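Local coordinates for protein putative pore-forming toxin (PDB 3KOG) that is of unknown function but may be a pore-forming toxin, built largely of long beta strands, at residues T32-S37 and A64-M69; G86-T91 and K134-E139; N143-E146 and E151-N154; D157-G162 and S192-I197. All blocks are in the same frame, centred on the assembly; numbering follows the deposited sequence.

Interaction 1. Residues T32-S37 and A64-M69; sequences TDVTQS and AKYKGM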
# COMPACT_ATOMS: atom_id res chain seq x y z
N THR A 32 -5.29 -17.25 -12.66
CA THR A 32 -3.91 -17.60 -12.34
C THR A 32 -3.12 -16.31 -12.05
O THR A 32 -3.27 -15.35 -12.79
CB THR A 32 -3.28 -18.33 -13.54
OG1 THR A 32 -3.90 -19.60 -13.74
CG2 THR A 32 -1.76 -18.53 -13.36
N ASP A 33 -2.31 -16.30 -11.01
CA ASP A 33 -1.34 -15.20 -10.77
C ASP A 33 -0.17 -15.39 -11.75
O ASP A 33 0.63 -16.34 -11.63
CB ASP A 33 -0.87 -15.26 -9.31
CG ASP A 33 0.11 -14.15 -8.94
OD1 ASP A 33 0.78 -13.61 -9.82
OD2 ASP A 33 0.23 -13.81 -7.75
N VAL A 34 -0.08 -14.51 -12.74
CA VAL A 34 0.95 -14.60 -13.80
C VAL A 34 2.01 -13.52 -13.67
O VAL A 34 2.80 -13.28 -14.62
CB VAL A 34 0.32 -14.60 -15.21
CG1 VAL A 34 -0.63 -15.84 -15.36
CG2 VAL A 34 -0.43 -13.25 -15.54
N THR A 35 2.08 -12.94 -12.47
CA THR A 35 2.92 -11.77 -12.22
C THR A 35 4.36 -12.05 -12.67
O THR A 35 4.97 -11.20 -13.32
CB THR A 35 2.97 -11.39 -10.74
OG1 THR A 35 1.64 -11.16 -10.22
CG2 THR A 35 3.91 -10.13 -10.56
N GLN A 36 4.90 -13.21 -12.31
CA GLN A 36 6.30 -13.54 -12.62
C GLN A 36 6.59 -13.80 -14.09
O GLN A 36 7.76 -13.80 -14.49
CB GLN A 36 6.85 -14.69 -11.75
CG GLN A 36 7.37 -14.18 -10.46
CD GLN A 36 8.29 -15.14 -9.73
OE1 GLN A 36 9.32 -15.54 -10.24
NE2 GLN A 36 7.79 -15.68 -8.67
N SER A 37 5.54 -13.99 -14.87
CA SER A 37 5.61 -14.29 -16.31
C SER A 37 5.17 -13.11 -17.21
O SER A 37 5.38 -13.15 -18.42
CB SER A 37 4.77 -15.52 -16.62
OG SER A 37 5.19 -16.61 -15.78
N ALA A 64 0.37 -4.10 -17.42
CA ALA A 64 0.91 -5.46 -17.59
C ALA A 64 0.50 -6.05 -18.93
O ALA A 64 -0.55 -5.69 -19.44
CB ALA A 64 0.40 -6.35 -16.45
N LYS A 65 1.32 -6.94 -19.48
CA LYS A 65 1.08 -7.57 -20.79
C LYS A 65 1.47 -9.03 -20.63
O LYS A 65 2.53 -9.32 -20.05
CB LYS A 65 1.97 -7.00 -21.93
CG LYS A 65 1.74 -5.57 -22.37
CD LYS A 65 2.60 -5.28 -23.66
N TYR A 66 0.58 -9.91 -21.09
CA TYR A 66 0.75 -11.34 -21.03
C TYR A 66 -0.16 -12.01 -22.06
O TYR A 66 -1.39 -11.82 -22.07
CB TYR A 66 0.49 -11.84 -19.61
CG TYR A 66 0.54 -13.34 -19.39
CD1 TYR A 66 1.74 -13.99 -19.18
CD2 TYR A 66 -0.62 -14.08 -19.43
CE1 TYR A 66 1.78 -15.36 -18.99
CE2 TYR A 66 -0.60 -15.41 -19.21
CZ TYR A 66 0.58 -16.04 -18.99
OH TYR A 66 0.51 -17.36 -18.84
N LYS A 67 0.46 -12.80 -22.93
CA LYS A 67 -0.23 -13.53 -24.00
C LYS A 67 -1.15 -12.63 -24.80
O LYS A 67 -2.30 -12.99 -25.11
CB LYS A 67 -0.97 -14.73 -23.41
CG LYS A 67 0.03 -15.75 -22.92
CD LYS A 67 -0.60 -17.01 -22.44
CE LYS A 67 0.48 -18.05 -22.27
NZ LYS A 67 -0.05 -19.27 -21.71
N GLY A 68 -0.65 -11.44 -25.15
CA GLY A 68 -1.46 -10.52 -25.97
C GLY A 68 -2.57 -9.78 -25.22
O GLY A 68 -3.25 -8.97 -25.82
N MSE A 69 -2.78 -10.06 -23.93
CA MSE A 69 -3.72 -9.34 -23.11
C MSE A 69 -2.97 -8.18 -22.42
O MSE A 69 -1.82 -8.34 -22.04
CB MSE A 69 -4.35 -10.26 -22.07
CG MSE A 69 -5.42 -11.30 -22.63
SE MSE A 69 -5.86 -12.49 -21.23
CE MSE A 69 -4.25 -13.50 -21.02
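V34 sits over one face of the Y66 ring, its CB almost above the ring centre at 4.0 Å and 7° from the ring normal, a CH-pi contact. Its two methyls spread across the same face: CG1 reaches the phenol end, 3.8 Å from Y66 CZ, while CG2 sits by the CB end, 4.0 Å from Y66 CG. CG anti to the backbone N (chi1 176°) carries the Y66 ring out beside V34. S37 closes in obliquely, its CB 3.8 Å from Y66 CE1, and its carbonyl O lies in the ring plane at the edge. On the opposite face CG of K67 rests toward the rim. Y66 ends strand 58-66 and opens the type I' turn to M69 that leads into strand 69-77. Across from it, the loop after strand 32-33 is held by an Asx turn: D33 OD1 takes both the backbone N of T35, at 3.0 Å, and T35 OG1. V34 also touches V25 of strand 18-27 and hydrogen-bonds to it through the backbone, and L94 touches Y66. No hydrogen bond spans the two segments; the contact rests on dispersion and shape, with aliphatic carbon on each ring face: V34 across the contact, K67 from its own turn.

Interaction 2. Residues G86-T91 and K134-E139; sequences GAKEVT and KKEGSE. With GOL (glycerol), chain E.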
# COMPACT_ATOMS: atom_id res chain seq x y z
N GLY A 86 5.23 2.74 4.29
CA GLY A 86 4.04 2.02 3.91
C GLY A 86 4.24 1.14 2.69
O GLY A 86 5.25 1.27 1.98
N ALA A 87 3.30 0.22 2.47
CA ALA A 87 3.33 -0.62 1.30
C ALA A 87 1.87 -0.97 0.94
O ALA A 87 1.05 -1.10 1.85
CB ALA A 87 4.13 -1.90 1.58
N LYS A 88 1.61 -1.24 -0.34
CA LYS A 88 0.24 -1.60 -0.79
C LYS A 88 0.42 -2.51 -1.99
O LYS A 88 1.30 -2.24 -2.82
CB LYS A 88 -0.48 -0.32 -1.27
CG LYS A 88 -1.99 -0.31 -1.11
CD LYS A 88 -2.62 0.95 -1.79
CE LYS A 88 -1.92 2.32 -1.54
NZ LYS A 88 -2.80 3.55 -1.43
N GLU A 89 -0.39 -3.53 -2.08
CA GLU A 89 -0.49 -4.37 -3.28
C GLU A 89 -1.48 -3.78 -4.24
O GLU A 89 -2.44 -3.13 -3.81
CB GLU A 89 -0.96 -5.79 -2.92
CG GLU A 89 0.08 -6.57 -2.22
CD GLU A 89 -0.25 -8.07 -2.12
OE1 GLU A 89 -1.45 -8.43 -2.19
OE2 GLU A 89 0.72 -8.86 -1.96
N VAL A 90 -1.27 -3.98 -5.54
CA VAL A 90 -2.26 -3.54 -6.51
C VAL A 90 -2.48 -4.66 -7.49
O VAL A 90 -1.51 -5.24 -8.02
CB VAL A 90 -1.83 -2.26 -7.25
CG1 VAL A 90 -0.51 -2.44 -7.99
CG2 VAL A 90 -2.99 -1.73 -8.19
N THR A 91 -3.74 -4.97 -7.72
CA THR A 91 -4.14 -6.05 -8.63
C THR A 91 -4.36 -5.46 -10.03
O THR A 91 -5.08 -4.44 -10.20
CB THR A 91 -5.44 -6.70 -8.14
OG1 THR A 91 -5.22 -7.32 -6.86
CG2 THR A 91 -5.99 -7.78 -9.13
N LYS A 134 2.24 -6.40 9.91
CA LYS A 134 1.67 -5.95 8.63
C LYS A 134 0.28 -6.61 8.38
O LYS A 134 0.21 -7.85 8.20
CB LYS A 134 2.67 -6.35 7.53
CG LYS A 134 2.55 -5.74 6.13
CD LYS A 134 3.43 -6.60 5.15
CE LYS A 134 3.75 -5.93 3.78
N LYS A 135 -0.81 -5.81 8.40
CA LYS A 135 -2.14 -6.25 7.95
C LYS A 135 -2.28 -5.86 6.48
O LYS A 135 -2.05 -4.69 6.12
CB LYS A 135 -3.26 -5.62 8.80
CG LYS A 135 -4.68 -6.19 8.47
CD LYS A 135 -5.83 -5.41 9.16
CE LYS A 135 -7.15 -6.19 9.12
NZ LYS A 135 -8.25 -5.65 10.00
N GLU A 136 -2.55 -6.85 5.63
CA GLU A 136 -2.70 -6.59 4.20
C GLU A 136 -3.67 -7.59 3.64
O GLU A 136 -3.92 -8.66 4.22
CB GLU A 136 -1.34 -6.61 3.45
CG GLU A 136 -1.32 -6.47 1.86
CD GLU A 136 -0.94 -5.04 1.32
OE1 GLU A 136 0.12 -4.52 1.76
OE2 GLU A 136 -1.67 -4.48 0.44
N GLY A 137 -4.28 -7.21 2.53
CA GLY A 137 -5.15 -8.09 1.80
C GLY A 137 -6.42 -7.39 1.41
O GLY A 137 -6.50 -6.19 1.43
N SER A 138 -7.42 -8.17 1.04
CA SER A 138 -8.53 -7.69 0.27
C SER A 138 -9.71 -8.70 0.41
O SER A 138 -9.48 -9.91 0.44
CB SER A 138 -8.08 -7.59 -1.17
OG SER A 138 -9.07 -7.10 -2.00
N GLU A 139 -10.92 -8.15 0.54
CA GLU A 139 -12.17 -8.91 0.59
C GLU A 139 -13.27 -8.21 -0.22
O GLU A 139 -13.42 -6.98 -0.16
CB GLU A 139 -12.65 -9.12 2.05
CG GLU A 139 -12.62 -7.85 2.93
CD GLU A 139 -13.33 -8.00 4.30
OE1 GLU A 139 -13.69 -9.15 4.69
OE2 GLU A 139 -13.53 -6.95 4.99
C1 GOL E . -6.18 -3.70 -4.91
O1 GOL E . -5.82 -3.57 -6.31
C2 GOL E . -6.66 -5.12 -4.49
O2 GOL E . -7.80 -5.12 -3.63
C3 GOL E . -5.49 -5.75 -3.79
O3 GOL E . -4.42 -5.89 -4.67
O HOH W 1 1.10 -2.88 4.02
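E136 reaches across from segment 134-139, on strand 126-143, to the backbone of segment 86-91, on strand 85-94, where its OE2 accepts the backbone N-H of E89, N to OE2 3.0 Å. This holds for one of two modelled conformers of E136. The bond is fairly straight at the hydrogen, but the donor approaches from above the carboxylate plane, 44° out of it. Two torsions put the carboxylate there: CG stands anti to the backbone N, and a bend at chi2 (102°) brings OE2 to E89 N and OE1 toward A87 O. OE1 is joined to the carbonyl O of A87 through one water, which donates to both, at 3.0 Å from E136 OE1 and 2.8 Å from A87 O. The buried acid thus engages a backbone N-H directly and a carbonyl by relay. E89 turns its CB toward the same group, CB to E136 OE2 3.7 Å, then runs extended beyond CG, and its own carboxylate meets R164 in a salt bridge; the arginine, which also touches E136, probably eases the nearness of the two acids.

Farther along, a glycerol, probably from the crystallisation liquor, bridges the strands. T91 N donates to its O1 almost linearly (2.9 Å), T91 OG1 and its O3 share a hydrogen bond 2.7 Å long, and its O2 donates to S138 OG, 2.9 Å away. The strands run nearly parallel, 20° apart, with axes 7.7 Å from each other, too far for direct backbone pairing: the side-chain, water and glycerol bridges span facing strands of one curled, mixed beta sheet.

Interaction 3. Residues N143-E146 and E151-N154; sequences NDYE and EIKN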
# COMPACT_ATOMS: atom_id res chain seq x y z
N ASN A 143 -21.27 -7.72 -4.26
CA ASN A 143 -21.13 -8.24 -5.59
C ASN A 143 -22.49 -8.34 -6.24
O ASN A 143 -23.32 -9.14 -5.80
CB ASN A 143 -20.46 -9.61 -5.52
CG ASN A 143 -20.41 -10.31 -6.83
OD1 ASN A 143 -20.64 -9.73 -7.89
ND2 ASN A 143 -20.04 -11.59 -6.79
N ASP A 144 -22.70 -7.54 -7.29
CA ASP A 144 -24.00 -7.45 -7.93
C ASP A 144 -24.11 -8.39 -9.16
O ASP A 144 -25.15 -8.44 -9.82
CB ASP A 144 -24.29 -5.98 -8.30
CG ASP A 144 -24.36 -5.04 -7.07
OD1 ASP A 144 -24.34 -5.49 -5.89
OD2 ASP A 144 -24.44 -3.81 -7.28
N TYR A 145 -23.05 -9.15 -9.45
CA TYR A 145 -23.05 -10.07 -10.60
C TYR A 145 -23.82 -11.37 -10.36
O TYR A 145 -23.51 -12.13 -9.44
CB TYR A 145 -21.63 -10.39 -11.04
CG TYR A 145 -21.57 -11.30 -12.24
CD1 TYR A 145 -22.09 -10.89 -13.47
CD2 TYR A 145 -21.01 -12.57 -12.15
CE1 TYR A 145 -22.05 -11.73 -14.57
CE2 TYR A 145 -20.95 -13.41 -13.26
CZ TYR A 145 -21.48 -12.97 -14.46
OH TYR A 145 -21.43 -13.78 -15.56
N GLU A 146 -24.81 -11.63 -11.21
CA GLU A 146 -25.69 -12.79 -11.08
C GLU A 146 -25.51 -13.85 -12.18
O GLU A 146 -26.28 -14.81 -12.26
CB GLU A 146 -27.16 -12.32 -10.99
CG GLU A 146 -27.46 -11.33 -9.83
CD GLU A 146 -27.39 -11.98 -8.42
OE1 GLU A 146 -26.97 -13.16 -8.30
OE2 GLU A 146 -27.76 -11.29 -7.43
N GLU A 151 -15.04 -16.12 -16.40
CA GLU A 151 -14.04 -15.05 -16.56
C GLU A 151 -14.41 -13.87 -15.63
O GLU A 151 -13.56 -13.34 -14.90
CB GLU A 151 -13.98 -14.60 -18.03
CG GLU A 151 -12.68 -13.93 -18.39
CD GLU A 151 -12.61 -13.38 -19.78
OE1 GLU A 151 -13.48 -13.68 -20.60
OE2 GLU A 151 -11.65 -12.63 -20.06
N ILE A 152 -15.70 -13.50 -15.65
CA ILE A 152 -16.21 -12.43 -14.79
C ILE A 152 -16.02 -12.85 -13.31
O ILE A 152 -15.51 -12.08 -12.47
CB ILE A 152 -17.66 -12.09 -15.08
CG1 ILE A 152 -17.75 -11.38 -16.44
CG2 ILE A 152 -18.21 -11.22 -13.94
CD1 ILE A 152 -19.21 -11.25 -17.00
N LYS A 153 -16.38 -14.10 -13.01
CA LYS A 153 -16.21 -14.62 -11.65
C LYS A 153 -14.75 -14.60 -11.21
O LYS A 153 -14.46 -14.28 -10.05
CB LYS A 153 -16.83 -16.02 -11.49
CG LYS A 153 -18.37 -15.99 -11.64
CD LYS A 153 -19.06 -17.36 -11.43
CE LYS A 153 -18.67 -18.38 -12.48
NZ LYS A 153 -19.53 -19.66 -12.41
N ASN A 154 -13.83 -14.92 -12.12
CA ASN A 154 -12.41 -14.92 -11.78
C ASN A 154 -11.88 -13.52 -11.42
O ASN A 154 -11.04 -13.36 -10.50
CB ASN A 154 -11.58 -15.50 -12.95
CG ASN A 154 -11.71 -17.01 -13.07
OD1 ASN A 154 -12.10 -17.66 -12.12
ND2 ASN A 154 -11.38 -17.57 -14.23
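The Y145 ring has I152 on one face, the methyl CG2 sitting over the ring centre 3.4 Å above the plane, and K153 at its edge, where CG lies near the ring plane 4.0 Å from Y145 CE2. CG2 is nearly on the ring normal, 9° off it, a close CH-pi contact that brings it within 3.6 Å of Y145 CE2. The other arm of I152 runs along the same side toward the phenol: CD1 comes 3.7 Å from Y145 OH, so the branched side chain spans the ring from centre to hydroxyl. For I152, CG2 is anti to the backbone N and CG1 beside it (chi1 -71°), which spreads both arms across the aromatic surface. This is a connection in which strand 126-143 leads through a short loop into helix 150-158, and the tyrosine of the loop folds back on the first turn of that helix. An Asx turn shapes the strand end: N143 OD1 accepts from the backbone N of Y145 at 2.9 Å, the donor standing 45° out of the carbonyl plane. At the far end of the ring Y145 OH hydrogen-bonds with the backbone N of D149, whose OD1 in turn accepts from the backbone N of E151 near the helix start. V208 of strand 207-225 and F98 of strand 98-120 also touch I152, while the aliphatic part of K153 borders the ring on a helix position that is itself exposed.

Interaction 4. Residues D157-G162 and S192-I197; sequences DAYNKG and SVYQII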
# COMPACT_ATOMS: atom_id res chain seq x y z
N ASP A 157 -13.18 -12.68 -7.94
CA ASP A 157 -12.45 -13.49 -6.94
C ASP A 157 -11.02 -13.00 -6.70
O ASP A 157 -10.46 -13.23 -5.64
CB ASP A 157 -12.39 -14.97 -7.39
CG ASP A 157 -13.74 -15.65 -7.33
OD1 ASP A 157 -14.67 -15.10 -6.70
OD2 ASP A 157 -13.87 -16.75 -7.93
N ALA A 158 -10.45 -12.32 -7.67
CA ALA A 158 -9.09 -11.82 -7.61
C ALA A 158 -8.97 -10.78 -6.52
O ALA A 158 -7.89 -10.61 -5.97
CB ALA A 158 -8.67 -11.25 -8.96
N TYR A 159 -10.07 -10.11 -6.19
CA TYR A 159 -10.15 -9.13 -5.13
C TYR A 159 -10.60 -9.70 -3.77
O TYR A 159 -10.76 -8.94 -2.78
CB TYR A 159 -11.09 -7.97 -5.55
CG TYR A 159 -10.54 -7.18 -6.68
CD1 TYR A 159 -10.81 -7.55 -7.97
CD2 TYR A 159 -9.69 -6.09 -6.49
CE1 TYR A 159 -10.30 -6.89 -9.01
CE2 TYR A 159 -9.20 -5.38 -7.57
CZ TYR A 159 -9.51 -5.80 -8.83
OH TYR A 159 -9.05 -5.17 -9.96
N ASN A 160 -10.81 -11.02 -3.73
CA ASN A 160 -11.34 -11.70 -2.55
C ASN A 160 -10.38 -12.73 -2.01
O ASN A 160 -10.84 -13.74 -1.53
CB ASN A 160 -12.67 -12.39 -2.87
CG ASN A 160 -13.53 -12.57 -1.65
OD1 ASN A 160 -13.55 -11.72 -0.75
ND2 ASN A 160 -14.19 -13.71 -1.57
N LYS A 161 -9.08 -12.47 -2.04
CA LYS A 161 -8.10 -13.48 -1.61
C LYS A 161 -7.94 -13.52 -0.08
O LYS A 161 -7.45 -14.51 0.47
CB LYS A 161 -6.76 -13.25 -2.31
CG LYS A 161 -6.84 -13.47 -3.84
CD LYS A 161 -5.47 -13.46 -4.52
CE LYS A 161 -5.61 -13.68 -6.02
NZ LYS A 161 -5.92 -15.10 -6.34
N GLY A 162 -8.34 -12.45 0.59
CA GLY A 162 -8.48 -12.47 2.03
C GLY A 162 -7.52 -11.50 2.65
O GLY A 162 -6.74 -10.88 1.97
N SER A 192 -13.40 0.41 -2.12
CA SER A 192 -13.35 0.73 -3.54
C SER A 192 -14.47 0.04 -4.31
O SER A 192 -14.74 -1.14 -4.08
CB SER A 192 -11.99 0.34 -4.11
OG SER A 192 -10.89 0.97 -3.42
N VAL A 193 -15.06 0.74 -5.25
CA VAL A 193 -16.15 0.22 -6.06
C VAL A 193 -15.56 0.08 -7.46
O VAL A 193 -14.94 1.02 -7.96
CB VAL A 193 -17.36 1.19 -6.11
CG1 VAL A 193 -18.40 0.74 -7.16
CG2 VAL A 193 -17.98 1.39 -4.69
N TYR A 194 -15.74 -1.10 -8.05
CA TYR A 194 -15.27 -1.42 -9.37
C TYR A 194 -16.43 -1.77 -10.28
O TYR A 194 -17.41 -2.39 -9.85
CB TYR A 194 -14.33 -2.64 -9.36
CG TYR A 194 -13.02 -2.47 -8.63
CD1 TYR A 194 -12.95 -2.62 -7.26
CD2 TYR A 194 -11.86 -2.02 -9.29
CE1 TYR A 194 -11.74 -2.43 -6.59
CE2 TYR A 194 -10.69 -1.82 -8.60
CZ TYR A 194 -10.65 -2.03 -7.26
OH TYR A 194 -9.46 -1.81 -6.55
N GLN A 195 -16.29 -1.43 -11.56
CA GLN A 195 -17.14 -2.03 -12.59
C GLN A 195 -16.27 -2.91 -13.48
O GLN A 195 -15.08 -2.59 -13.78
CB GLN A 195 -17.81 -0.98 -13.46
CG GLN A 195 -18.89 -0.21 -12.78
CD GLN A 195 -19.66 0.61 -13.80
OE1 GLN A 195 -19.07 1.30 -14.60
NE2 GLN A 195 -20.96 0.50 -13.78
N ILE A 196 -16.88 -4.01 -13.92
CA ILE A 196 -16.29 -4.84 -14.93
C ILE A 196 -16.93 -4.41 -16.24
O ILE A 196 -18.14 -4.36 -16.34
CB ILE A 196 -16.52 -6.32 -14.65
CG1 ILE A 196 -15.76 -6.68 -13.37
CG2 ILE A 196 -16.05 -7.15 -15.88
CD1 ILE A 196 -16.09 -8.01 -12.80
N ILE A 197 -16.10 -4.05 -17.21
CA ILE A 197 -16.57 -3.43 -18.46
C ILE A 197 -16.05 -4.19 -19.68
O ILE A 197 -14.92 -4.66 -19.71
CB ILE A 197 -16.14 -1.95 -18.56
CG1 ILE A 197 -16.64 -1.17 -17.36
CG2 ILE A 197 -16.69 -1.31 -19.89
CD1 ILE A 197 -16.01 0.19 -17.23
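Y159 meets Y194 ring to ring: CE2 of Y159 comes down over one face of the Y194 ring, 3.7 Å from Y194 CZ, and stands equally close to Y194 OH. The two planes are inclined at 39° with centroids 4.6 Å apart, an oblique pairing in which the side of one phenol carrying CD2 and CE2 leans across the outer half of the other. Y159 OH, farther along, passes 4.0 Å from Y194 CE2. No hydrogen bond links the two segments, and apolar ring surface makes the contact. Both rings leave their backbones in the same way, CG beside the backbone N and anti to the carbonyl carbon (chi1 -66° in each), yet Y159 CA and Y194 CA are 10.2 Å apart and the side chains point toward each other, so the rings bridge the gap alone.

This joins the segment after helix 150-158 to strand 179-198, packing the short helix and its following turn against the curled mixed sheet. In the next shell F211 of strand 207-225 touches both tyrosines, its ring about 15° from that of Y194 and more steeply inclined to that of Y159, making a three-ring aromatic cluster. V213 touches both phenols as well, and I93 of strand 85-94 lies against Y159.

Farther out, backbone and side-chain hydrogen bonds fix the chain around the tyrosines. N160 N bonds to D157 O at 2.9 Å, Y159 O accepts from S138 OG of strand 126-143, and Y194 pairs with F211 in the sheet. G162, at a positive phi, starts the next strand by pairing with S138.

Overall arrangement
From the N terminus, interaction 1 comes first: it closes the excursion between strand 32-33 and the turn after strand 58-66, bringing the small three-strand sheet against the larger mixed one. Interaction 2 then spans 42 residues to face strand 85-94 with strand 126-143. Interaction 3 closes the short loop from that strand into helix 150-158, and interaction 4 joins the chain just after the helix to strand 179-198, 30 residues on. All four follow in series; none nests or crosses. Interactions 3 and 4 share the helix and touch where I152 meets I196, while 2 and 4 are joined by S138 with Y159 and G162. Interaction 1 touches none of the others.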